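Urocanate hydratase (Paenibacillus sp. Soil724D2, PDB 7NED) catalyses the NAD+-dependent hydration of urocanate-type substrates and, as a thiourocanate hydratase, probably serves bacterial ergothioneine breakdown. Local coordinates at residues L39-N51 against G115-Y129. Numbering follows the deposited sequence.
Sequences LIVYAALAKAARN and GLLIWGGLTAAAWQY. With URO ((2E)-3-(1H-imidazol-4-yl)acrylic acid), chain B; NAD (nicotinamide-adenine-dinucleotide), chain C.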
ATOM      1  N   LEU A  39      -6.459  23.715  -6.918  1.00 21.49           N
ATOM      2  CA  LEU A  39      -6.997  22.423  -6.501  1.00 21.75           C
ATOM      3  C   LEU A  39      -6.604  22.066  -5.069  1.00 21.27           C
ATOM      4  O   LEU A  39      -6.738  20.906  -4.653  1.00 20.42           O
ATOM      5  CB  LEU A  39      -6.567  21.312  -7.471  1.00 15.81           C
ATOM      6  CG  LEU A  39      -7.211  21.444  -8.856  1.00 20.49           C
ATOM      7  CD1 LEU A  39      -6.601  20.529  -9.916  1.00 19.72           C
ATOM      8  CD2 LEU A  39      -8.706  21.149  -8.750  1.00 23.00           C
ATOM      9  N   ILE A  40      -6.149  23.038  -4.278  1.00 19.11           N
ATOM     10  CA  ILE A  40      -5.612  22.736  -2.947  1.00 17.62           C
ATOM     11  C   ILE A  40      -6.741  22.814  -1.931  1.00 16.36           C
ATOM     12  O   ILE A  40      -7.403  23.851  -1.796  1.00 21.64           O
ATOM     13  CB  ILE A  40      -4.460  23.680  -2.574  1.00 19.20           C
ATOM     14  CG1 ILE A  40      -3.245  23.418  -3.477  1.00 19.24           C
ATOM     15  CG2 ILE A  40      -4.080  23.499  -1.118  1.00 20.70           C
ATOM     16  CD1 ILE A  40      -2.148  24.453  -3.296  1.00 22.96           C
ATOM     17  N   VAL A  41      -6.986  21.712  -1.223  1.00 16.07           N
ATOM     18  CA  VAL A  41      -8.061  21.697  -0.233  1.00 16.46           C
ATOM     19  C   VAL A  41      -7.573  22.194   1.131  1.00 18.50           C
ATOM     20  O   VAL A  41      -8.207  23.053   1.758  1.00 19.50           O
ATOM     21  CB  VAL A  41      -8.678  20.282  -0.146  1.00 13.97           C
ATOM     22  CG1 VAL A  41      -9.822  20.249   0.886  1.00 15.37           C
ATOM     23  CG2 VAL A  41      -9.165  19.834  -1.541  1.00 14.47           C
ATOM     24  N   TYR A  42      -6.431  21.699   1.608  1.00 16.16           N
ATOM     25  CA  TYR A  42      -5.954  22.076   2.929  1.00 15.30           C
ATOM     26  C   TYR A  42      -4.498  21.633   3.056  1.00 17.68           C
ATOM     27  O   TYR A  42      -3.912  21.061   2.116  1.00 17.78           O
ATOM     28  CB  TYR A  42      -6.871  21.479   4.007  1.00 18.07           C
ATOM     29  CG  TYR A  42      -6.738  19.989   4.217  1.00 20.08           C
ATOM     30  CD1 TYR A  42      -7.301  19.088   3.343  1.00 17.26           C
ATOM     31  CD2 TYR A  42      -6.031  19.497   5.302  1.00 23.71           C
ATOM     32  CE1 TYR A  42      -7.193  17.692   3.556  1.00 18.15           C
ATOM     33  CE2 TYR A  42      -5.893  18.135   5.515  1.00 23.11           C
ATOM     34  CZ  TYR A  42      -6.490  17.237   4.622  1.00 20.08           C
ATOM     35  OH  TYR A  42      -6.384  15.893   4.842  1.00 21.36           O
ATOM     36  N   ALA A  43      -3.900  21.922   4.209  1.00 15.56           N
ATOM     37  CA  ALA A  43      -2.551  21.419   4.522  1.00 16.35           C
ATOM     38  C   ALA A  43      -1.532  21.818   3.453  1.00 15.91           C
ATOM     39  O   ALA A  43      -0.611  21.057   3.111  1.00 18.01           O
ATOM     40  CB  ALA A  43      -2.565  19.911   4.715  1.00 15.71           C
ATOM     41  N   ALA A  44      -1.718  23.010   2.895  1.00 17.02           N
ATOM     42  CA  ALA A  44      -0.739  23.704   2.055  1.00 19.60           C
ATOM     43  C   ALA A  44      -0.676  23.158   0.637  1.00 19.11           C
ATOM     44  O   ALA A  44      -0.585  23.925  -0.332  1.00 20.08           O
ATOM     45  CB  ALA A  44       0.663  23.656   2.672  1.00 21.83           C
ATOM     46  N   LEU A  45      -0.693  21.833   0.489  1.00 18.80           N
ATOM     47  CA  LEU A  45      -0.609  21.296  -0.866  1.00 18.75           C
ATOM     48  C   LEU A  45      -1.400  19.996  -1.030  1.00 18.77           C
ATOM     49  O   LEU A  45      -1.141  19.248  -1.980  1.00 17.87           O
ATOM     50  CB  LEU A  45       0.859  21.115  -1.254  1.00 19.61           C
ATOM     51  CG  LEU A  45       1.614  19.972  -0.575  1.00 21.13           C
ATOM     52  CD1 LEU A  45       2.931  19.698  -1.362  1.00 24.07           C
ATOM     53  CD2 LEU A  45       1.931  20.263   0.926  1.00 19.30           C
ATOM     54  N   ALA A  46      -2.380  19.736  -0.164  1.00 16.88           N
ATOM     55  CA  ALA A  46      -3.221  18.555  -0.316  1.00 16.19           C
ATOM     56  C   ALA A  46      -4.254  18.858  -1.386  1.00 18.43           C
ATOM     57  O   ALA A  46      -5.054  19.773  -1.230  1.00 15.68           O
ATOM     58  CB  ALA A  46      -3.879  18.180   1.006  1.00 15.66           C
ATOM     59  N   LYS A  47      -4.229  18.112  -2.484  1.00 15.79           N
ATOM     60  CA  LYS A  47      -5.003  18.489  -3.650  1.00 16.39           C
ATOM     61  C   LYS A  47      -6.146  17.516  -3.896  1.00 18.83           C
ATOM     62  O   LYS A  47      -6.054  16.317  -3.597  1.00 18.17           O
ATOM     63  CB  LYS A  47      -4.074  18.549  -4.867  1.00 19.64           C
ATOM     64  CG  LYS A  47      -3.071  19.709  -4.790  1.00 20.57           C
ATOM     65  CD  LYS A  47      -2.364  19.916  -6.110  1.00 24.55           C
ATOM     66  CE  LYS A  47      -1.537  21.192  -6.155  1.00 26.76           C
ATOM     67  NZ  LYS A  47      -1.814  21.996  -7.403  1.00 32.75           N
ATOM     68  N   ALA A  48      -7.204  18.034  -4.499  1.00 15.36           N
ATOM     69  CA  ALA A  48      -8.370  17.227  -4.816  1.00 15.35           C
ATOM     70  C   ALA A  48      -8.200  16.415  -6.085  1.00 16.86           C
ATOM     71  O   ALA A  48      -8.964  15.466  -6.295  1.00 15.85           O
ATOM     72  CB  ALA A  48      -9.593  18.132  -4.968  1.00 15.35           C
ATOM     73  N   ALA A  49      -7.296  16.822  -6.977  1.00 17.97           N
ATOM     74  CA  ALA A  49      -7.055  16.111  -8.237  1.00 14.75           C
ATOM     75  C   ALA A  49      -5.681  16.523  -8.708  1.00 16.16           C
ATOM     76  O   ALA A  49      -5.102  17.471  -8.191  1.00 14.31           O
ATOM     77  CB  ALA A  49      -8.082  16.436  -9.320  1.00 16.05           C
ATOM     78  N   ARG A  50      -5.160  15.821  -9.715  1.00 16.18           N
ATOM     79  CA  ARG A  50      -3.777  16.113 -10.064  1.00 18.09           C
ATOM     80  C   ARG A  50      -3.665  17.455 -10.771  1.00 16.87           C
ATOM     81  O   ARG A  50      -2.665  18.156 -10.611  1.00 18.39           O
ATOM     82  CB  ARG A  50      -3.177  15.012 -10.936  1.00 18.49           C
ATOM     83  CG  ARG A  50      -1.686  15.207 -11.075  1.00 19.93           C
ATOM     84  CD  ARG A  50      -1.054  14.160 -11.930  1.00 19.72           C
ATOM     85  NE  ARG A  50      -1.370  12.778 -11.491  1.00 18.73           N
ATOM     86  CZ  ARG A  50      -0.894  11.699 -12.093  1.00 19.48           C
ATOM     87  NH1 ARG A  50      -0.089  11.842 -13.147  1.00 15.89           N
ATOM     88  NH2 ARG A  50      -1.252  10.484 -11.690  1.00 16.70           N
ATOM     89  N   ASN A  51      -4.678  17.833 -11.528  1.00 18.17           N
ATOM     90  CA  ASN A  51      -4.629  19.046 -12.338  1.00 16.97           C
ATOM     91  C   ASN A  51      -6.030  19.249 -12.887  1.00 18.47           C
ATOM     92  O   ASN A  51      -6.924  18.417 -12.680  1.00 17.93           O
ATOM     93  CB  ASN A  51      -3.577  18.928 -13.447  1.00 20.07           C
ATOM     94  CG  ASN A  51      -3.678  17.598 -14.181  1.00 19.27           C
ATOM     95  OD1 ASN A  51      -4.767  17.218 -14.621  1.00 18.37           O
ATOM     96  ND2 ASN A  51      -2.565  16.878 -14.290  1.00 19.62           N
ATOM     97  N   GLY A 115       4.648  16.277 -13.173  1.00 20.81           N
ATOM     98  CA  GLY A 115       3.277  15.949 -13.521  1.00 20.91           C
ATOM     99  C   GLY A 115       2.864  14.520 -13.204  1.00 21.46           C
ATOM    100  O   GLY A 115       1.816  14.074 -13.672  1.00 21.80           O
ATOM    101  N   LEU A 116       3.636  13.798 -12.393  1.00 18.44           N
ATOM    102  CA  LEU A 116       3.372  12.371 -12.155  1.00 16.85           C
ATOM    103  C   LEU A 116       2.566  12.092 -10.883  1.00 18.51           C
ATOM    104  O   LEU A 116       1.997  10.996 -10.748  1.00 18.89           O
ATOM    105  CB  LEU A 116       4.700  11.606 -12.097  1.00 16.34           C
ATOM    106  CG  LEU A 116       5.358  11.432 -13.487  1.00 19.26           C
ATOM    107  CD1 LEU A 116       6.755  10.881 -13.281  1.00 20.42           C
ATOM    108  CD2 LEU A 116       4.584  10.437 -14.350  1.00 19.02           C
ATOM    109  N   LEU A 117       2.475  13.031  -9.957  1.00 17.28           N
ATOM    110  CA  LEU A 117       1.692  12.758  -8.754  1.00 16.96           C
ATOM    111  C   LEU A 117       1.289  14.056  -8.071  1.00 18.12           C
ATOM    112  O   LEU A 117       1.698  15.155  -8.465  1.00 18.14           O
ATOM    113  CB  LEU A 117       2.449  11.850  -7.786  1.00 17.63           C
ATOM    114  CG  LEU A 117       3.775  12.465  -7.342  1.00 16.32           C
ATOM    115  CD1 LEU A 117       3.612  13.464  -6.259  1.00 21.34           C
ATOM    116  CD2 LEU A 117       4.529  11.272  -6.711  1.00 20.35           C
ATOM    117  N   ILE A 118       0.467  13.909  -7.037  1.00 15.49           N
ATOM    118  CA  ILE A 118      -0.009  15.061  -6.308  1.00 20.67           C
ATOM    119  C   ILE A 118       0.048  14.459  -4.883  1.00 16.49           C
ATOM    120  O   ILE A 118       0.101  13.234  -4.721  1.00 16.14           O
ATOM    121  CB  ILE A 118      -1.463  15.326  -6.824  1.00 19.91           C
ATOM    122  CG1 ILE A 118      -1.918  16.632  -6.482  1.00 28.96           C
ATOM    123  CG2 ILE A 118      -2.467  14.399  -6.132  1.00 18.41           C
ATOM    124  CD1 ILE A 118      -0.928  17.438  -7.378  1.00 22.28           C
ATOM    125  N   TRP A 119       0.130  15.274  -3.848  1.00 15.09           N
ATOM    126  CA  TRP A 119      -0.169  14.771  -2.490  1.00 16.16           C
ATOM    127  C   TRP A 119      -1.663  14.897  -2.243  1.00 16.96           C
ATOM    128  O   TRP A 119      -2.238  15.954  -2.486  1.00 14.52           O
ATOM    129  CB  TRP A 119       0.556  15.545  -1.389  1.00 16.75           C
ATOM    130  CG  TRP A 119       0.288  15.040   0.018  1.00 17.94           C
ATOM    131  CD1 TRP A 119       0.323  13.742   0.447  1.00 17.47           C
ATOM    132  CD2 TRP A 119      -0.039  15.826   1.175  1.00 18.73           C
ATOM    133  NE1 TRP A 119       0.047  13.671   1.793  1.00 15.99           N
ATOM    134  CE2 TRP A 119      -0.173  14.935   2.262  1.00 17.17           C
ATOM    135  CE3 TRP A 119      -0.249  17.187   1.390  1.00 18.20           C
ATOM    136  CZ2 TRP A 119      -0.524  15.360   3.538  1.00 17.16           C
ATOM    137  CZ3 TRP A 119      -0.585  17.618   2.663  1.00 18.12           C
ATOM    138  CH2 TRP A 119      -0.707  16.713   3.725  1.00 19.28           C
ATOM    139  N   GLY A 120      -2.294  13.820  -1.746  1.00 17.43           N
ATOM    140  CA  GLY A 120      -3.730  13.873  -1.551  1.00 15.58           C
ATOM    141  C   GLY A 120      -4.188  14.281  -0.166  1.00 14.79           C
ATOM    142  O   GLY A 120      -5.393  14.215   0.112  1.00 15.04           O
ATOM    143  N   GLY A 121      -3.280  14.725   0.697  1.00 15.15           N
ATOM    144  CA  GLY A 121      -3.628  14.871   2.095  1.00 14.91           C
ATOM    145  C   GLY A 121      -4.146  13.555   2.649  1.00 15.91           C
ATOM    146  O   GLY A 121      -3.767  12.456   2.205  1.00 17.54           O
ATOM    147  N   LEU A 122      -4.988  13.656   3.682  1.00 13.27           N
ATOM    148  CA  LEU A 122      -5.778  12.500   4.059  1.00 16.02           C
ATOM    149  C   LEU A 122      -7.113  12.517   3.335  1.00 16.72           C
ATOM    150  O   LEU A 122      -7.443  11.577   2.599  1.00 16.14           O
ATOM    151  CB  LEU A 122      -5.988  12.458   5.589  1.00 16.15           C
ATOM    152  CG  LEU A 122      -4.709  12.424   6.410  1.00 15.66           C
ATOM    153  CD1 LEU A 122      -4.976  12.189   7.899  1.00 18.90           C
ATOM    154  CD2 LEU A 122      -3.778  11.355   5.856  1.00 20.92           C
ATOM    155  N   THR A 123      -7.853  13.623   3.440  1.00 15.50           N
ATOM    156  CA  THR A 123      -9.200  13.638   2.896  1.00 14.40           C
ATOM    157  C   THR A 123      -9.352  14.516   1.655  1.00 16.47           C
ATOM    158  O   THR A 123     -10.477  14.670   1.176  1.00 20.03           O
ATOM    159  CB  THR A 123     -10.173  14.103   3.963  1.00 14.78           C
ATOM    160  OG1 THR A 123      -9.731  15.377   4.435  1.00 16.13           O
ATOM    161  CG2 THR A 123     -10.236  13.096   5.122  1.00 16.42           C
ATOM    162  N   ALA A 124      -8.273  15.097   1.125  1.00 14.80           N
ATOM    163  CA  ALA A 124      -8.419  16.001  -0.024  1.00 14.24           C
ATOM    164  C   ALA A 124      -8.688  15.217  -1.307  1.00 13.67           C
ATOM    165  O   ALA A 124      -9.705  15.426  -1.982  1.00 14.90           O
ATOM    166  CB  ALA A 124      -7.169  16.871  -0.195  1.00 14.21           C
ATOM    167  N   ALA A 125      -7.779  14.313  -1.668  1.00 15.34           N
ATOM    168  CA  ALA A 125      -7.932  13.656  -2.965  1.00 14.72           C
ATOM    169  C   ALA A 125      -9.028  12.610  -2.968  1.00 14.93           C
ATOM    170  O   ALA A 125      -9.426  12.159  -4.054  1.00 15.84           O
ATOM    171  CB  ALA A 125      -6.629  13.021  -3.406  1.00 13.12           C
ATOM    172  N   ALA A 126      -9.512  12.202  -1.796  1.00 13.44           N
ATOM    173  CA  ALA A 126     -10.654  11.310  -1.722  1.00 12.54           C
ATOM    174  C   ALA A 126     -11.964  12.055  -1.484  1.00 16.29           C
ATOM    175  O   ALA A 126     -13.016  11.415  -1.423  1.00 17.77           O
ATOM    176  CB  ALA A 126     -10.433  10.267  -0.622  1.00 16.46           C
ATOM    177  N   TRP A 127     -11.908  13.381  -1.311  1.00 12.91           N
ATOM    178  CA  TRP A 127     -13.051  14.296  -1.378  1.00 14.29           C
ATOM    179  C   TRP A 127     -13.832  14.076  -0.082  1.00 16.24           C
ATOM    180  O   TRP A 127     -15.073  14.055  -0.078  1.00 16.98           O
ATOM    181  CB  TRP A 127     -13.928  13.927  -2.563  1.00 15.66           C
ATOM    182  CG  TRP A 127     -13.167  14.029  -3.852  1.00 14.54           C
ATOM    183  CD1 TRP A 127     -11.928  14.588  -4.086  1.00 14.40           C
ATOM    184  CD2 TRP A 127     -13.382  13.113  -4.925  1.00 12.93           C
ATOM    185  NE1 TRP A 127     -11.457  14.194  -5.343  1.00 14.14           N
ATOM    186  CE2 TRP A 127     -12.336  13.281  -5.863  1.00 13.73           C
ATOM    187  CE3 TRP A 127     -14.400  12.194  -5.205  1.00 15.16           C
ATOM    188  CZ2 TRP A 127     -12.292  12.573  -7.062  1.00 16.19           C
ATOM    189  CZ3 TRP A 127     -14.359  11.496  -6.425  1.00 14.54           C
ATOM    190  CH2 TRP A 127     -13.311  11.686  -7.326  1.00 14.48           C
ATOM    191  N   GLN A 128     -13.128  13.862   1.029  1.00 13.97           N
ATOM    192  CA  GLN A 128     -13.806  13.520   2.282  1.00 14.17           C
ATOM    193  C   GLN A 128     -13.728  14.638   3.316  1.00 17.76           C
ATOM    194  O   GLN A 128     -14.200  14.469   4.452  1.00 17.31           O
ATOM    195  CB  GLN A 128     -13.238  12.190   2.845  1.00 14.82           C
ATOM    196  CG  GLN A 128     -13.518  11.042   1.884  1.00 14.04           C
ATOM    197  CD  GLN A 128     -12.676   9.769   2.095  1.00 18.87           C
ATOM    198  OE1 GLN A 128     -11.540   9.795   2.613  1.00 15.28           O
ATOM    199  NE2 GLN A 128     -13.225   8.642   1.624  1.00 13.28           N
ATOM    200  N   TYR A 129     -13.132  15.765   2.931  1.00 15.26           N
ATOM    201  CA  TYR A 129     -12.967  16.929   3.767  1.00 15.72           C
ATOM    202  C   TYR A 129     -14.300  17.639   3.846  1.00 16.88           C
ATOM    203  O   TYR A 129     -15.019  17.714   2.839  1.00 15.69           O
ATOM    204  CB  TYR A 129     -11.904  17.803   3.124  1.00 15.47           C
ATOM    205  CG  TYR A 129     -11.538  19.063   3.830  1.00 14.10           C
ATOM    206  CD1 TYR A 129     -10.683  19.041   4.913  1.00 18.95           C
ATOM    207  CD2 TYR A 129     -11.991  20.280   3.361  1.00 14.89           C
ATOM    208  CE1 TYR A 129     -10.326  20.230   5.550  1.00 21.66           C
ATOM    209  CE2 TYR A 129     -11.643  21.467   3.991  1.00 19.89           C
ATOM    210  CZ  TYR A 129     -10.801  21.420   5.091  1.00 18.69           C
ATOM    211  OH  TYR A 129     -10.439  22.565   5.747  1.00 23.08           O
TER
HETATM  212  OAA URO B 701     -10.593  16.049   8.807  0.69 21.59           O
HETATM  213  CAI URO B 701     -10.030  16.105   7.634  0.69 14.42           C
HETATM  214  OAB URO B 701     -10.631  16.239   6.642  0.69 14.11           O
HETATM  215  CAC URO B 701      -8.570  15.957   7.525  0.69 25.17           C
HETATM  216  CAD URO B 701      -7.853  15.778   8.604  0.69 26.90           C
HETATM  217  CAJ URO B 701      -6.473  15.661   8.311  0.69 25.48           C
HETATM  218  CAF URO B 701      -5.421  15.761   9.172  0.69 28.08           C
HETATM  219  NAH URO B 701      -4.233  15.776   8.490  0.69 29.29           N
HETATM  220  CAE URO B 701      -4.571  15.676   7.225  0.69 24.87           C
HETATM  221  NAG URO B 701      -5.911  15.607   7.063  0.69 26.80           N
HETATM  222  PA  NAD C 702      -3.019  25.069   6.108  1.00 17.81           P
HETATM  223  O1A NAD C 702      -1.705  25.151   5.336  1.00 19.66           O
HETATM  224  O2A NAD C 702      -4.359  25.366   5.570  1.00 21.25           O
HETATM  225  O5B NAD C 702      -2.826  26.310   7.246  1.00 20.62           O
HETATM  226  C5B NAD C 702      -1.576  26.380   7.805  1.00 17.30           C
HETATM  227  C4B NAD C 702      -1.579  27.788   8.562  1.00 18.90           C
HETATM  228  O4B NAD C 702      -0.355  28.072   9.180  0.89 17.75           O
HETATM  229  C3B NAD C 702      -1.784  28.818   7.405  1.00 20.33           C
HETATM  230  O3B NAD C 702      -2.801  29.676   7.721  1.00 22.07           O
HETATM  231  C2B NAD C 702      -0.414  29.562   7.372  1.00 20.75           C
HETATM  232  O2B NAD C 702      -0.536  30.917   7.133  1.00 21.27           O
HETATM  233  C1B NAD C 702      -0.032  29.435   8.844  0.93 16.27           C
HETATM  234  N9A NAD C 702       1.404  29.526   9.111  1.00 17.75           N
HETATM  235  C8A NAD C 702       2.476  29.027   8.377  1.00 20.48           C
HETATM  236  N7A NAD C 702       3.640  29.297   8.914  1.00 19.39           N
HETATM  237  C5A NAD C 702       3.333  29.987  10.080  1.00 18.68           C
HETATM  238  C6A NAD C 702       4.136  30.561  11.091  1.00 20.42           C
HETATM  239  N6A NAD C 702       5.484  30.470  11.059  0.94 20.45           N
HETATM  240  N1A NAD C 702       3.549  31.197  12.143  0.98 21.10           N
HETATM  241  C2A NAD C 702       2.196  31.281  12.105  1.00 19.42           C
HETATM  242  N3A NAD C 702       1.312  30.792  11.220  1.00 19.51           N
HETATM  243  C4A NAD C 702       1.926  30.148  10.206  0.77 18.71           C
HETATM  244  O3  NAD C 702      -2.759  23.737   6.892  0.87 15.44           O
HETATM  245  PN  NAD C 702      -3.957  23.019   7.662  1.00 17.80           P
HETATM  246  O1N NAD C 702      -4.973  22.205   6.916  1.00 18.36           O
HETATM  247  O2N NAD C 702      -4.371  23.929   8.799  1.00 15.49           O
HETATM  248  O5D NAD C 702      -3.166  21.764   8.539  1.00 16.71           O
HETATM  249  C5D NAD C 702      -2.112  22.242   9.393  0.84 17.74           C
HETATM  250  C4D NAD C 702      -1.394  21.057   9.978  1.00 16.46           C
HETATM  251  O4D NAD C 702      -2.307  20.119  10.516  1.00 21.77           O
HETATM  252  C3D NAD C 702      -0.769  20.331   8.676  0.82 18.41           C
HETATM  253  O3D NAD C 702       0.559  19.885   8.924  1.00 18.47           O
HETATM  254  C2D NAD C 702      -1.699  19.080   8.464  1.00 18.79           C
HETATM  255  O2D NAD C 702      -1.079  17.945   8.018  0.80 19.00           O
HETATM  256  C1D NAD C 702      -1.837  18.893  10.009  1.00 24.78           C
HETATM  257  N1N NAD C 702      -2.710  17.815  10.493  1.00 28.54           N
HETATM  258  C2N NAD C 702      -2.151  16.577  10.241  0.05 24.90           C
HETATM  259  C3N NAD C 702      -2.768  15.415  10.675  0.44 27.97           C
HETATM  260  C7N NAD C 702      -2.094  14.091  10.286  0.54 27.19           C
HETATM  261  O7N NAD C 702      -2.218  13.043  10.918  0.70 27.64           O
HETATM  262  N7N NAD C 702      -1.362  14.078   9.110  0.79 27.62           N
HETATM  263  C4N NAD C 702      -3.961  15.565  11.395  0.58 29.33           C
HETATM  264  C5N NAD C 702      -4.478  16.836  11.640  1.00 27.13           C
HETATM  265  C6N NAD C 702      -3.819  17.994  11.191  1.00 29.25           C
HETATM  266  O   HOH W   1       0.409  18.027  -3.970  1.00 18.63           O
HETATM  267  O   HOH W   2      -8.461  12.606  -6.810  1.00 15.47           O
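Tyr42 reaches from the 40-47 hairpin into the loop 115-129, its hydroxyl received by two successive backbone amides. Its CB lies beside NAD O1N; CG sits between the backbone N and carbonyl carbon (chi1 73°), which swings the ring toward the loop. CG and CD1 run along the Tyr129 ring, nearly parallel (planes at 6°) but slid apart so that the rings barely overlap. CD2 edges toward NAD O1N at 3.3 Å, CE1 meets Ala124 N and CB, and CE2 borders the urocanate imidazole. At the tip, OH accepts from Leu122 N and, almost straight, from Thr123 N (3.0 Å, 169°).

Farther along, Lys47 N donates to Trp119 O at 2.9 Å, and Ala46 CB fits against Gly121 CA, where a side chain would clash. Trp127 NE1 donates to a lone pair of Ala48 O, which lies in the indole plane. Arg50 bends at chi3 to bring NH1 to Gly115 O (3.0 Å), while Leu116 O lies over one guanidinium face; NE and NH2 hold Ser75 O and Gln74 O. A leucine here would probably remove the link to Gly115 O between the segments and leave Gln74 O and Ser75 O without this donor.

Two amide N-H groups grip the buried Tyr42 hydroxyl oxygen and fix the ring at the pocket edge, while Thr123 OG1 donates to urocanate OAB: this contact shapes one wall of the substrate pocket beside the cofactor.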